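Side-chain contact in D-isomer specific 2-hydroxyacid dehydrogenase family protein (Desulfovibrio vulgaris, PDB 5TX7), which probably catalyses the NAD-dependent interconversion of D-2-hydroxyacids and 2-oxoacids: residues P240-E244 with R245-E249. Numbering follows the deposited sequence.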
ATOM      1  N   PRO A 240      -6.006  -5.050  23.247  1.00 46.45           N
ATOM      2  CA  PRO A 240      -7.103  -4.699  24.158  1.00 48.51           C
ATOM      3  C   PRO A 240      -7.768  -3.333  23.946  1.00 48.39           C
ATOM      4  O   PRO A 240      -8.714  -3.006  24.658  1.00 51.35           O
ATOM      5  CB  PRO A 240      -6.457  -4.797  25.560  1.00 50.93           C
ATOM      6  CG  PRO A 240      -5.309  -5.714  25.388  1.00 51.61           C
ATOM      7  CD  PRO A 240      -4.788  -5.429  23.991  1.00 48.82           C
ATOM      8  N   LEU A 241      -7.307  -2.548  22.983  1.00 48.05           N
ATOM      9  CA  LEU A 241      -8.049  -1.368  22.543  1.00 47.76           C
ATOM     10  C   LEU A 241      -9.411  -1.716  21.920  1.00 47.27           C
ATOM     11  O   LEU A 241     -10.291  -0.865  21.876  1.00 48.03           O
ATOM     12  CB  LEU A 241      -7.203  -0.528  21.569  1.00 45.81           C
ATOM     13  CG  LEU A 241      -5.937   0.115  22.109  1.00 45.10           C
ATOM     14  CD1 LEU A 241      -5.206   0.828  20.989  1.00 43.94           C
ATOM     15  CD2 LEU A 241      -6.250   1.089  23.227  1.00 46.22           C
ATOM     16  N   LEU A 242      -9.588  -2.953  21.461  1.00 50.63           N
ATOM     17  CA  LEU A 242     -10.850  -3.414  20.858  1.00 52.82           C
ATOM     18  C   LEU A 242     -11.629  -4.339  21.763  1.00 54.08           C
ATOM     19  O   LEU A 242     -11.026  -5.103  22.514  1.00 56.68           O
ATOM     20  CB  LEU A 242     -10.554  -4.267  19.623  1.00 54.05           C
ATOM     21  CG  LEU A 242      -9.640  -3.823  18.527  1.00 51.06           C
ATOM     22  CD1 LEU A 242      -9.692  -4.847  17.402  1.00 52.02           C
ATOM     23  CD2 LEU A 242     -10.160  -2.491  18.084  1.00 50.07           C
ATOM     24  N   ASP A 243     -12.957  -4.299  21.639  1.00 57.03           N
ATOM     25  CA  ASP A 243     -13.813  -5.413  22.061  1.00 59.09           C
ATOM     26  C   ASP A 243     -13.884  -6.325  20.838  1.00 54.29           C
ATOM     27  O   ASP A 243     -14.591  -6.029  19.869  1.00 50.08           O
ATOM     28  CB  ASP A 243     -15.201  -4.915  22.495  1.00 65.06           C
ATOM     29  CG  ASP A 243     -16.184  -6.061  22.829  1.00 72.66           C
ATOM     30  OD1 ASP A 243     -15.827  -7.253  22.724  1.00 79.93           O
ATOM     31  OD2 ASP A 243     -17.341  -5.771  23.200  1.00 78.92           O
ATOM     32  N   GLU A 244     -13.126  -7.418  20.882  1.00 55.62           N
ATOM     33  CA  GLU A 244     -12.953  -8.326  19.736  1.00 57.72           C
ATOM     34  C   GLU A 244     -14.273  -8.929  19.248  1.00 58.08           C
ATOM     35  O   GLU A 244     -14.454  -9.134  18.044  1.00 55.81           O
ATOM     36  CB  GLU A 244     -11.927  -9.437  20.061  1.00 61.94           C
ATOM     37  CG  GLU A 244     -10.496  -8.921  20.294  1.00 63.71           C
ATOM     38  CD  GLU A 244      -9.438 -10.019  20.331  1.00 70.32           C
ATOM     39  OE1 GLU A 244      -9.769 -11.211  20.600  1.00 72.92           O
ATOM     40  OE2 GLU A 244      -8.241  -9.697  20.090  1.00 71.98           O
ATOM     41  N   ARG A 245     -15.190  -9.179  20.180  1.00 61.73           N
ATOM     42  CA  ARG A 245     -16.524  -9.705  19.870  1.00 65.76           C
ATOM     43  C   ARG A 245     -17.334  -8.733  19.011  1.00 58.05           C
ATOM     44  O   ARG A 245     -17.851  -9.088  17.961  1.00 55.02           O
ATOM     45  CB  ARG A 245     -17.270 -10.022  21.176  1.00 76.05           C
ATOM     46  CG  ARG A 245     -18.710 -10.504  21.035  1.00 86.65           C
ATOM     47  CD  ARG A 245     -18.873 -11.667  20.059  1.00 94.48           C
ATOM     48  NE  ARG A 245     -18.139 -12.863  20.486  1.00102.58           N
ATOM     49  CZ  ARG A 245     -18.312 -14.092  19.988  1.00105.73           C
ATOM     50  NH1 ARG A 245     -19.211 -14.337  19.027  1.00106.22           N
ATOM     51  NH2 ARG A 245     -17.575 -15.097  20.466  1.00105.88           N
ATOM     52  N   ALA A 246     -17.430  -7.499  19.471  1.00 55.04           N
ATOM     53  CA  ALA A 246     -18.171  -6.453  18.763  1.00 51.55           C
ATOM     54  C   ALA A 246     -17.638  -6.221  17.356  1.00 47.24           C
ATOM     55  O   ALA A 246     -18.415  -6.013  16.413  1.00 45.57           O
ATOM     56  CB  ALA A 246     -18.151  -5.160  19.558  1.00 49.89           C
ATOM     57  N   VAL A 247     -16.316  -6.285  17.211  1.00 44.70           N
ATOM     58  CA  VAL A 247     -15.682  -6.080  15.907  1.00 41.85           C
ATOM     59  C   VAL A 247     -16.011  -7.252  14.967  1.00 43.37           C
ATOM     60  O   VAL A 247     -16.343  -7.039  13.798  1.00 41.41           O
ATOM     61  CB  VAL A 247     -14.167  -5.838  16.071  1.00 40.45           C
ATOM     62  CG1 VAL A 247     -13.454  -5.791  14.730  1.00 38.52           C
ATOM     63  CG2 VAL A 247     -13.920  -4.545  16.842  1.00 40.48           C
ATOM     64  N   ALA A 248     -15.942  -8.485  15.475  1.00 44.92           N
ATOM     65  CA  ALA A 248     -16.316  -9.643  14.670  1.00 47.16           C
ATOM     66  C   ALA A 248     -17.755  -9.508  14.144  1.00 49.14           C
ATOM     67  O   ALA A 248     -18.001  -9.675  12.958  1.00 50.13           O
ATOM     68  CB  ALA A 248     -16.152 -10.920  15.470  1.00 48.81           C
ATOM     69  N   GLU A 249     -18.681  -9.177  15.036  1.00 52.87           N
ATOM     70  CA  GLU A 249     -20.091  -8.976  14.689  1.00 54.60           C
ATOM     71  C   GLU A 249     -20.281  -7.830  13.686  1.00 51.01           C
ATOM     72  O   GLU A 249     -21.097  -7.944  12.772  1.00 52.63           O
ATOM     73  CB  GLU A 249     -20.966  -8.811  15.958  1.00 61.27           C
ATOM     74  CG  GLU A 249     -21.612 -10.123  16.438  1.00 73.84           C
ATOM     75  CD  GLU A 249     -21.852 -10.237  17.964  1.00 82.76           C
ATOM     76  OE1 GLU A 249     -21.993 -11.388  18.442  1.00 82.33           O
ATOM     77  OE2 GLU A 249     -21.929  -9.215  18.700  1.00 88.77           O
TER
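The Asp243 carboxylate overlaps the first turn of helix 244-253, with its OD1 against the backbone N and CB of Arg245 and its OD2 beside the methyl of Ala246, 3.8 Å from OD2 to CB. Asp243 is the N-cap of this helix, and its OD1 accepts a weak, bent bond from Arg245 N (3.3 Å, N-H...O angle 130°). With CG trans to its own backbone N (chi1 175°), the carboxylate lies next to the main-chain carbonyl, which brings OD1 to the N-H of Arg245. The helix N-terminus would be expected to stabilise its negative charge. The guanidinium of Arg245 contributes no salt bridge here: its chain bends at chi2 and chi3 and leads away, leaving NE 6.5 Å from Asp243 OD1.

The backbone completes the turn. Asp243 O receives Val247 N at 3.2 Å, and Glu244 O receives Ala248 N at 3.0 Å, the latter donor tilted 28° from the carbonyl plane. The CG2 branch of Val247 rests on Asp243 O and also meets the end of Leu242, the residue before the N-cap, in a hydrophobic staple across the helix start, made loosely at 4.3 Å between Leu242 CD1 and Val247 CG2. The extended chain of Glu244 leads away, and its OE2 accepts from Ser265 N, while OE1 takes a weak bond from Asn273 ND2.

This capped start follows strand 231-235 in the parallel sheet of the Rossmann-type NAD-binding domain, and helix 244-253 leads on to strand 256-261. Leu242 lies on Leu233 and Asn235 of the preceding strand, Ala246 and Val247 pack on Leu224 of helix 221-225, and Val247 and Ala248 also meet helix 274-277 through Leu275 and Pro274.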